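Local coordinates for protein ORF10 (Moritella marina, PDB 6RIW) that probably catalyses chain-extending condensations in polyunsaturated fatty acid synthesis, this chain being the ketosynthase–chain length factor didomain of a longer synthase protein, at residues Y137-D142 with V948-L953; R499-Q504 with G508-A513; L519-A524 with L704-G709. All blocks are in the same frame, centred on the assembly; numbering follows the deposited sequence.

Contact 1: residues Y137-D142 with V948-L953; sequences YHQVVD and VMMDNL
Gln139 and His138, on helix 129-148 of the first ketosynthase-like, thiolase-fold unit, meet Val948 and Met950 in the C-terminal tail. The tail runs as a loop beyond helix 929-934 and lies against helix 129-148.

The packing contacts come first. The side chains of Gln139 and Met950 cross at about a right angle. CG of Gln139 stands anti to its backbone N (chi1 -177°), and the chain bends at chi2, which brings NE2 alongside the Met950 thioether. Gln139 CB and CG each lie 3.7 Å from Met950 CE. Gln139 NE2 comes within 3.3 Å of Met950 SD, a close approach rather than a hydrogen bond. Val948 splits its two methyls along the helix. CG2 rests on CB of His138 at 4.0 Å, and CG1 faces the backbone N of Gln139. The His138 ring turns away, and its NE2 bonds to Gly593 O.

The polar link is made by water, since no direct hydrogen bond joins the two segments. One water accepts from Gln139 NE2 and donates to Val948 O, so the N-H end of the amide is linked to the tail. The other end, Gln139 OE1, bonds to Asn143 ND2 one turn on, and the two together hold the amide's rotation. Asp142 OD1 pairs with Lys146. A second water donates to Asp142 OD2 at 2.9 Å. It accepts from Val948 N, 3.2 Å from that nitrogen.

Contact 2: residues R499-Q504 with G508-A513; sequences RELPEQ and GMESNA
The linker between helices 484-492 and 513-519, in the second ketosynthase-like unit, folds back on itself here, and Leu501 and Glu503 meet Gly508 and Glu510. The second arm holds a short 3-10 turn, residues 509-511, that leads to the N-cap of helix 513-519. It is a surface contact, held mainly by water.

Leu501 and Glu510 reach toward each other from opposite directions. The Leu501 methyl CD2 lies against the Glu510 carboxylate, 3.5 Å from both CD and OE1. Glu510 CG sits between the backbone N and the carbonyl carbon (chi1 82°), and the chain bends again at chi2. This presents both carboxylate oxygens to the two bridging waters.

Two waters bridge Glu503 O to Glu510, one to each carboxylate oxygen. The first gives one proton to Glu503 O and one to Glu510 OE1, and accepts from Gly508 N, each at 2.8 Å. The second donates to Glu503 O and, at 2.6 Å, to Glu510 OE2. Glu503 O thus takes two water bonds.

Each segment also has bonds of its own. Arg499 NE bonds to Glu500 O, and Pro502 CG sits over the centre of one face of the Arg499 guanidinium. Asn512 OD1 caps Val515 N. In the turn, Gly508 O accepts twice, from Ser511 N at 3.0 Å and from Ser511 OG at 2.9 Å.

Contact 3: residues L519-A524 with L704-G709; sequences LQLRKA and LRQHYG
Leu519 and Gln706 approach with their CA atoms 8.1 Å apart, where the C-terminal end of helix 513-519 faces helix 699-706; Gln520, with positive phi, closes the first helix in a Schellman motif.

Gln706 spans the gap. Its side chain, extended beyond CG, points its amide at the end of the other helix. NE2 donates to Leu519 O at 2.8 Å, with an N-H...O angle of 161°. The bond uses a lone pair of the carbonyl, in the carbonyl plane, and the oxygen lies close to the amide plane. NE2 also lies 3.8 Å from Leu519 CB.

The other amide atom, OE1, has more neighbours. Leu519 O lies 3.4 Å from OE1, but both are acceptors and no bond forms. Leu521 CD2 touches OE1 at 3.5 Å. Leu521 reaches it because CG stands beside the backbone N (chi1 -73°), which carries the branch toward the glutamine. A water also lies between Gln706 OE1 and Gln520 O. Both distances are short, 2.5 Å to Gln706 OE1 and 2.6 Å to Gln520 O, so this bridge is doubtful in detail.

Leu519 also packs on Thr703, and Leu521 on Ile702, both of helix 699-706. The site is buried, so it matters that the helix-end carbonyl has a donor. The NE2 bond to Leu519 O is consistent with this amide orientation; the reverse would set an oxygen against the carbonyl.

Overall arrangement
From the N terminus, helix 129-148 comes first; its partner, the C-terminal tail, lies over 800 residues later. Contact 1 therefore closes the longest loop, and contacts 2 and 3 both fall within it. Contact 2 closes a short loop in the linker before helix 513-519. Contact 3 follows in series, closes a loop of about 180 residues in the second ketosynthase-like unit, and joins the end of helix 513-519 to helix 699-706. All three touch. Met509 and Asn512 pack on helix 129-148, linking contacts 1 and 2. Glu500 and Lys523 form a salt bridge between contacts 2 and 3. His707 and Leu519 meet the tail at Asn952 and Leu953. Together they tie both ketosynthase-like units to the tail.

Contact 1: residues Y137-D142 with V948-L953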
# COMPACT_ATOMS: atom_id res chain seq x y z
N TYR A 137 -5.57 -19.19 12.85
CA TYR A 137 -7.00 -19.50 12.72
C TYR A 137 -7.23 -20.99 12.65
O TYR A 137 -8.23 -21.50 13.19
CB TYR A 137 -7.59 -18.85 11.47
CG TYR A 137 -6.93 -17.55 11.10
CD1 TYR A 137 -6.86 -16.51 12.03
CD2 TYR A 137 -6.38 -17.35 9.82
CE1 TYR A 137 -6.23 -15.31 11.72
CE2 TYR A 137 -5.76 -16.16 9.48
CZ TYR A 137 -5.71 -15.14 10.43
OH TYR A 137 -5.08 -13.95 10.12
N HIS A 138 -6.34 -21.72 11.97
CA HIS A 138 -6.63 -23.12 11.68
C HIS A 138 -6.33 -24.02 12.86
O HIS A 138 -6.99 -25.05 13.02
CB HIS A 138 -5.88 -23.53 10.40
CG HIS A 138 -6.39 -22.82 9.18
ND1 HIS A 138 -5.62 -22.58 8.06
CD2 HIS A 138 -7.60 -22.26 8.93
CE1 HIS A 138 -6.35 -21.93 7.16
NE2 HIS A 138 -7.55 -21.72 7.67
N GLN A 139 -5.42 -23.63 13.75
CA GLN A 139 -5.30 -24.38 15.00
C GLN A 139 -6.59 -24.27 15.80
O GLN A 139 -7.04 -25.25 16.41
CB GLN A 139 -4.11 -23.88 15.84
CG GLN A 139 -3.90 -24.71 17.15
CD GLN A 139 -3.38 -26.12 16.87
OE1 GLN A 139 -3.72 -27.09 17.58
NE2 GLN A 139 -2.56 -26.24 15.84
N VAL A 140 -7.18 -23.07 15.85
CA VAL A 140 -8.41 -22.90 16.61
C VAL A 140 -9.54 -23.69 15.96
O VAL A 140 -10.29 -24.38 16.66
CB VAL A 140 -8.77 -21.41 16.75
CG1 VAL A 140 -10.08 -21.25 17.54
CG2 VAL A 140 -7.64 -20.66 17.45
N VAL A 141 -9.65 -23.65 14.63
CA VAL A 141 -10.66 -24.47 13.94
C VAL A 141 -10.42 -25.94 14.22
O VAL A 141 -11.36 -26.68 14.56
CB VAL A 141 -10.65 -24.20 12.42
CG1 VAL A 141 -11.56 -25.25 11.68
CG2 VAL A 141 -11.13 -22.79 12.09
N ASP A 142 -9.17 -26.40 14.11
CA ASP A 142 -8.84 -27.79 14.40
C ASP A 142 -9.32 -28.20 15.79
O ASP A 142 -9.97 -29.25 15.96
CB ASP A 142 -7.33 -28.02 14.30
CG ASP A 142 -6.90 -29.40 14.80
OD1 ASP A 142 -6.75 -29.57 16.04
OD2 ASP A 142 -6.71 -30.31 13.96
N VAL A 948 -2.04 -29.20 10.61
CA VAL A 948 -1.70 -27.77 10.73
C VAL A 948 -0.37 -27.61 11.45
O VAL A 948 -0.17 -28.17 12.53
CB VAL A 948 -2.81 -27.01 11.47
CG1 VAL A 948 -2.40 -25.52 11.67
CG2 VAL A 948 -4.12 -27.07 10.68
N MET A 949 0.54 -26.85 10.85
CA MET A 949 1.88 -26.68 11.42
C MET A 949 2.00 -25.31 12.07
O MET A 949 1.64 -24.29 11.46
CB MET A 949 2.96 -26.83 10.35
CG MET A 949 2.89 -28.15 9.58
SD MET A 949 3.18 -29.56 10.68
CE MET A 949 4.92 -29.27 11.04
N MET A 950 2.55 -25.27 13.28
CA MET A 950 2.63 -24.04 14.06
C MET A 950 4.02 -23.41 14.07
O MET A 950 4.19 -22.36 14.70
CB MET A 950 2.20 -24.32 15.50
CG MET A 950 0.85 -24.99 15.62
SD MET A 950 -0.44 -23.86 15.11
CE MET A 950 -0.64 -23.02 16.69
N ASP A 951 5.00 -24.01 13.38
CA ASP A 951 6.40 -23.60 13.49
C ASP A 951 6.60 -22.12 13.18
O ASP A 951 7.45 -21.46 13.79
CB ASP A 951 7.29 -24.41 12.52
CG ASP A 951 7.04 -25.90 12.60
OD1 ASP A 951 5.99 -26.35 12.09
OD2 ASP A 951 7.91 -26.61 13.16
N ASN A 952 5.87 -21.58 12.19
CA ASN A 952 6.10 -20.20 11.79
C ASN A 952 5.64 -19.18 12.83
O ASN A 952 6.01 -18.00 12.73
CB ASN A 952 5.38 -19.92 10.46
CG ASN A 952 6.18 -20.39 9.27
OD1 ASN A 952 7.41 -20.37 9.29
ND2 ASN A 952 5.50 -20.80 8.22
N LEU A 953 4.84 -19.60 13.81
CA LEU A 953 4.37 -18.70 14.86
C LEU A 953 5.40 -18.48 15.96
O LEU A 953 5.34 -17.47 16.66
CB LEU A 953 3.08 -19.24 15.48
CG LEU A 953 1.88 -19.47 14.58
CD1 LEU A 953 0.67 -19.99 15.40
CD2 LEU A 953 1.53 -18.20 13.83
O HOH W 1 -1.64 -28.83 14.80
O HOH W 2 -4.12 -30.54 12.63

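Contact 2: residues R499-Q504 with G508-A513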
# COMPACT_ATOMS: atom_id res chain seq x y z
N ARG A 499 -5.14 -1.49 28.86
CA ARG A 499 -6.28 -2.25 29.35
C ARG A 499 -6.10 -3.70 28.94
O ARG A 499 -5.26 -4.03 28.10
CB ARG A 499 -7.61 -1.71 28.81
CG ARG A 499 -7.63 -1.63 27.25
CD ARG A 499 -9.05 -1.66 26.67
NE ARG A 499 -9.74 -2.91 26.99
CZ ARG A 499 -11.06 -3.08 26.87
NH1 ARG A 499 -11.82 -2.08 26.44
NH2 ARG A 499 -11.61 -4.25 27.16
N GLU A 500 -6.92 -4.58 29.51
CA GLU A 500 -6.84 -5.96 29.05
C GLU A 500 -7.53 -6.10 27.69
O GLU A 500 -8.32 -5.26 27.26
CB GLU A 500 -7.46 -6.91 30.08
CG GLU A 500 -6.82 -6.79 31.46
CD GLU A 500 -5.40 -7.34 31.57
OE1 GLU A 500 -4.90 -8.04 30.64
OE2 GLU A 500 -4.75 -7.04 32.60
N LEU A 501 -7.21 -7.20 27.02
CA LEU A 501 -7.72 -7.44 25.67
C LEU A 501 -9.25 -7.45 25.65
O LEU A 501 -9.86 -8.20 26.42
CB LEU A 501 -7.19 -8.79 25.18
CG LEU A 501 -7.66 -9.18 23.77
CD1 LEU A 501 -6.85 -8.44 22.74
CD2 LEU A 501 -7.52 -10.69 23.56
N PRO A 502 -9.90 -6.66 24.80
CA PRO A 502 -11.37 -6.74 24.70
C PRO A 502 -11.79 -8.13 24.26
O PRO A 502 -11.09 -8.79 23.49
CB PRO A 502 -11.71 -5.69 23.62
CG PRO A 502 -10.53 -4.73 23.65
CD PRO A 502 -9.33 -5.57 23.98
N GLU A 503 -12.95 -8.57 24.76
CA GLU A 503 -13.35 -9.97 24.62
C GLU A 503 -13.35 -10.46 23.17
O GLU A 503 -12.99 -11.62 22.94
CB GLU A 503 -14.73 -10.20 25.25
CG GLU A 503 -14.59 -10.28 26.75
CD GLU A 503 -15.62 -11.19 27.43
OE1 GLU A 503 -16.70 -11.43 26.83
OE2 GLU A 503 -15.32 -11.63 28.57
N GLN A 504 -13.76 -9.64 22.21
CA GLN A 504 -13.83 -10.10 20.82
C GLN A 504 -12.64 -9.68 19.97
O GLN A 504 -12.60 -10.00 18.78
CB GLN A 504 -15.11 -9.56 20.17
CG GLN A 504 -16.39 -10.18 20.73
CD GLN A 504 -17.59 -9.46 20.17
OE1 GLN A 504 -17.74 -9.36 18.95
NE2 GLN A 504 -18.44 -8.93 21.05
N GLY A 508 -11.44 -14.46 20.25
CA GLY A 508 -11.32 -15.48 21.27
C GLY A 508 -10.09 -16.34 21.18
O GLY A 508 -9.94 -17.26 21.99
N MET A 509 -9.18 -16.07 20.23
CA MET A 509 -8.01 -16.92 20.05
C MET A 509 -7.05 -16.91 21.24
O MET A 509 -6.24 -17.83 21.36
CB MET A 509 -7.27 -16.51 18.77
CG MET A 509 -8.07 -16.88 17.50
SD MET A 509 -7.13 -16.52 15.98
CE MET A 509 -7.97 -15.03 15.43
N GLU A 510 -7.11 -15.91 22.13
CA GLU A 510 -6.27 -15.95 23.33
C GLU A 510 -6.66 -17.08 24.28
O GLU A 510 -5.89 -17.39 25.20
CB GLU A 510 -6.33 -14.61 24.08
CG GLU A 510 -7.54 -14.45 24.98
CD GLU A 510 -8.78 -13.91 24.26
OE1 GLU A 510 -8.83 -13.89 23.01
OE2 GLU A 510 -9.72 -13.50 24.97
N SER A 511 -7.83 -17.69 24.08
CA SER A 511 -8.26 -18.81 24.91
C SER A 511 -7.72 -20.14 24.42
O SER A 511 -7.91 -21.16 25.09
CB SER A 511 -9.79 -18.88 24.96
OG SER A 511 -10.31 -19.51 23.80
N ASN A 512 -7.07 -20.17 23.27
CA ASN A 512 -6.56 -21.41 22.73
C ASN A 512 -5.16 -21.66 23.28
O ASN A 512 -4.22 -20.92 22.98
CB ASN A 512 -6.57 -21.38 21.21
CG ASN A 512 -6.24 -22.72 20.61
OD1 ASN A 512 -5.08 -23.10 20.56
ND2 ASN A 512 -7.26 -23.47 20.21
N ALA A 513 -5.02 -22.72 24.07
CA ALA A 513 -3.75 -22.98 24.74
C ALA A 513 -2.65 -23.31 23.74
O ALA A 513 -1.49 -22.98 23.98
CB ALA A 513 -3.92 -24.12 25.75
O HOH W 3 -10.59 -12.21 21.65
O HOH W 4 -12.24 -13.91 24.49

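Contact 3: residues L519-A524 with L704-G709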
# COMPACT_ATOMS: atom_id res chain seq x y z
N LEU A 519 2.96 -19.01 20.55
CA LEU A 519 3.37 -17.61 20.63
C LEU A 519 4.21 -17.31 21.86
O LEU A 519 4.70 -16.19 21.99
CB LEU A 519 2.12 -16.71 20.61
CG LEU A 519 1.27 -16.78 19.33
CD1 LEU A 519 0.02 -15.88 19.48
CD2 LEU A 519 2.11 -16.31 18.16
N GLN A 520 4.39 -18.28 22.76
CA GLN A 520 5.14 -18.09 24.01
C GLN A 520 4.56 -16.95 24.85
O GLN A 520 5.28 -16.17 25.47
CB GLN A 520 6.63 -17.88 23.72
CG GLN A 520 7.18 -19.05 22.93
CD GLN A 520 8.65 -18.92 22.65
OE1 GLN A 520 9.24 -17.85 22.80
NE2 GLN A 520 9.26 -20.02 22.23
N LEU A 521 3.24 -16.88 24.88
CA LEU A 521 2.51 -15.87 25.65
C LEU A 521 1.74 -16.54 26.78
O LEU A 521 0.96 -17.47 26.54
CB LEU A 521 1.51 -15.13 24.74
CG LEU A 521 2.04 -14.11 23.72
CD1 LEU A 521 0.92 -13.64 22.79
CD2 LEU A 521 2.66 -12.93 24.46
N ARG A 522 1.93 -16.03 28.00
CA ARG A 522 1.09 -16.49 29.11
C ARG A 522 -0.31 -15.90 29.04
O ARG A 522 -1.27 -16.53 29.50
CB ARG A 522 1.76 -16.13 30.44
CG ARG A 522 3.27 -16.34 30.45
CD ARG A 522 3.84 -16.32 31.88
NE ARG A 522 3.49 -17.52 32.63
CZ ARG A 522 4.23 -18.62 32.69
NH1 ARG A 522 5.40 -18.69 32.06
NH2 ARG A 522 3.81 -19.67 33.40
N LYS A 523 -0.45 -14.71 28.48
CA LYS A 523 -1.73 -14.02 28.39
C LYS A 523 -1.65 -13.09 27.20
O LYS A 523 -0.56 -12.79 26.70
CB LYS A 523 -2.02 -13.21 29.68
CG LYS A 523 -0.98 -12.12 29.97
CD LYS A 523 -1.30 -11.33 31.25
CE LYS A 523 -2.60 -10.55 31.12
NZ LYS A 523 -2.32 -9.27 30.44
N ALA A 524 -2.80 -12.63 26.72
CA ALA A 524 -2.77 -11.53 25.76
C ALA A 524 -2.23 -10.30 26.50
O ALA A 524 -2.63 -10.05 27.65
CB ALA A 524 -4.16 -11.25 25.20
N LEU A 704 3.43 -11.05 14.63
CA LEU A 704 4.49 -10.52 13.78
C LEU A 704 5.57 -9.82 14.60
O LEU A 704 6.77 -10.06 14.41
CB LEU A 704 3.88 -9.55 12.75
CG LEU A 704 4.91 -8.77 11.91
CD1 LEU A 704 5.82 -9.76 11.15
CD2 LEU A 704 4.21 -7.82 10.94
N ARG A 705 5.17 -8.88 15.47
CA ARG A 705 6.18 -8.05 16.11
C ARG A 705 6.96 -8.82 17.16
O ARG A 705 8.12 -8.47 17.41
CB ARG A 705 5.54 -6.80 16.73
CG ARG A 705 4.70 -6.00 15.69
CD ARG A 705 5.54 -5.50 14.52
NE ARG A 705 4.70 -4.83 13.52
CZ ARG A 705 5.16 -4.18 12.45
NH1 ARG A 705 6.47 -4.07 12.23
NH2 ARG A 705 4.29 -3.63 11.60
N GLN A 706 6.39 -9.89 17.71
CA GLN A 706 7.17 -10.76 18.59
C GLN A 706 8.41 -11.33 17.89
O GLN A 706 9.37 -11.69 18.57
CB GLN A 706 6.32 -11.93 19.10
CG GLN A 706 5.50 -11.59 20.33
CD GLN A 706 5.19 -12.84 21.12
OE1 GLN A 706 5.44 -12.89 22.32
NE2 GLN A 706 4.68 -13.89 20.44
N HIS A 707 8.38 -11.46 16.56
CA HIS A 707 9.55 -11.94 15.83
C HIS A 707 10.72 -10.96 15.90
O HIS A 707 11.86 -11.38 15.67
CB HIS A 707 9.24 -12.21 14.35
CG HIS A 707 8.20 -13.27 14.13
ND1 HIS A 707 8.28 -14.51 14.72
CD2 HIS A 707 7.06 -13.27 13.40
CE1 HIS A 707 7.24 -15.23 14.36
NE2 HIS A 707 6.47 -14.50 13.57
N TYR A 708 10.48 -9.69 16.27
CA TYR A 708 11.53 -8.68 16.32
C TYR A 708 11.98 -8.33 17.73
O TYR A 708 13.09 -7.79 17.89
CB TYR A 708 11.06 -7.40 15.60
CG TYR A 708 10.73 -7.72 14.16
CD1 TYR A 708 11.74 -7.91 13.22
CD2 TYR A 708 9.41 -7.87 13.75
CE1 TYR A 708 11.43 -8.24 11.87
CE2 TYR A 708 9.09 -8.18 12.43
CZ TYR A 708 10.10 -8.37 11.49
OH TYR A 708 9.74 -8.66 10.19
N GLY A 709 11.18 -8.65 18.73
CA GLY A 709 11.56 -8.44 20.11
C GLY A 709 10.41 -8.73 21.04
O GLY A 709 9.24 -8.76 20.63
O HOH W 5 6.39 -14.15 24.26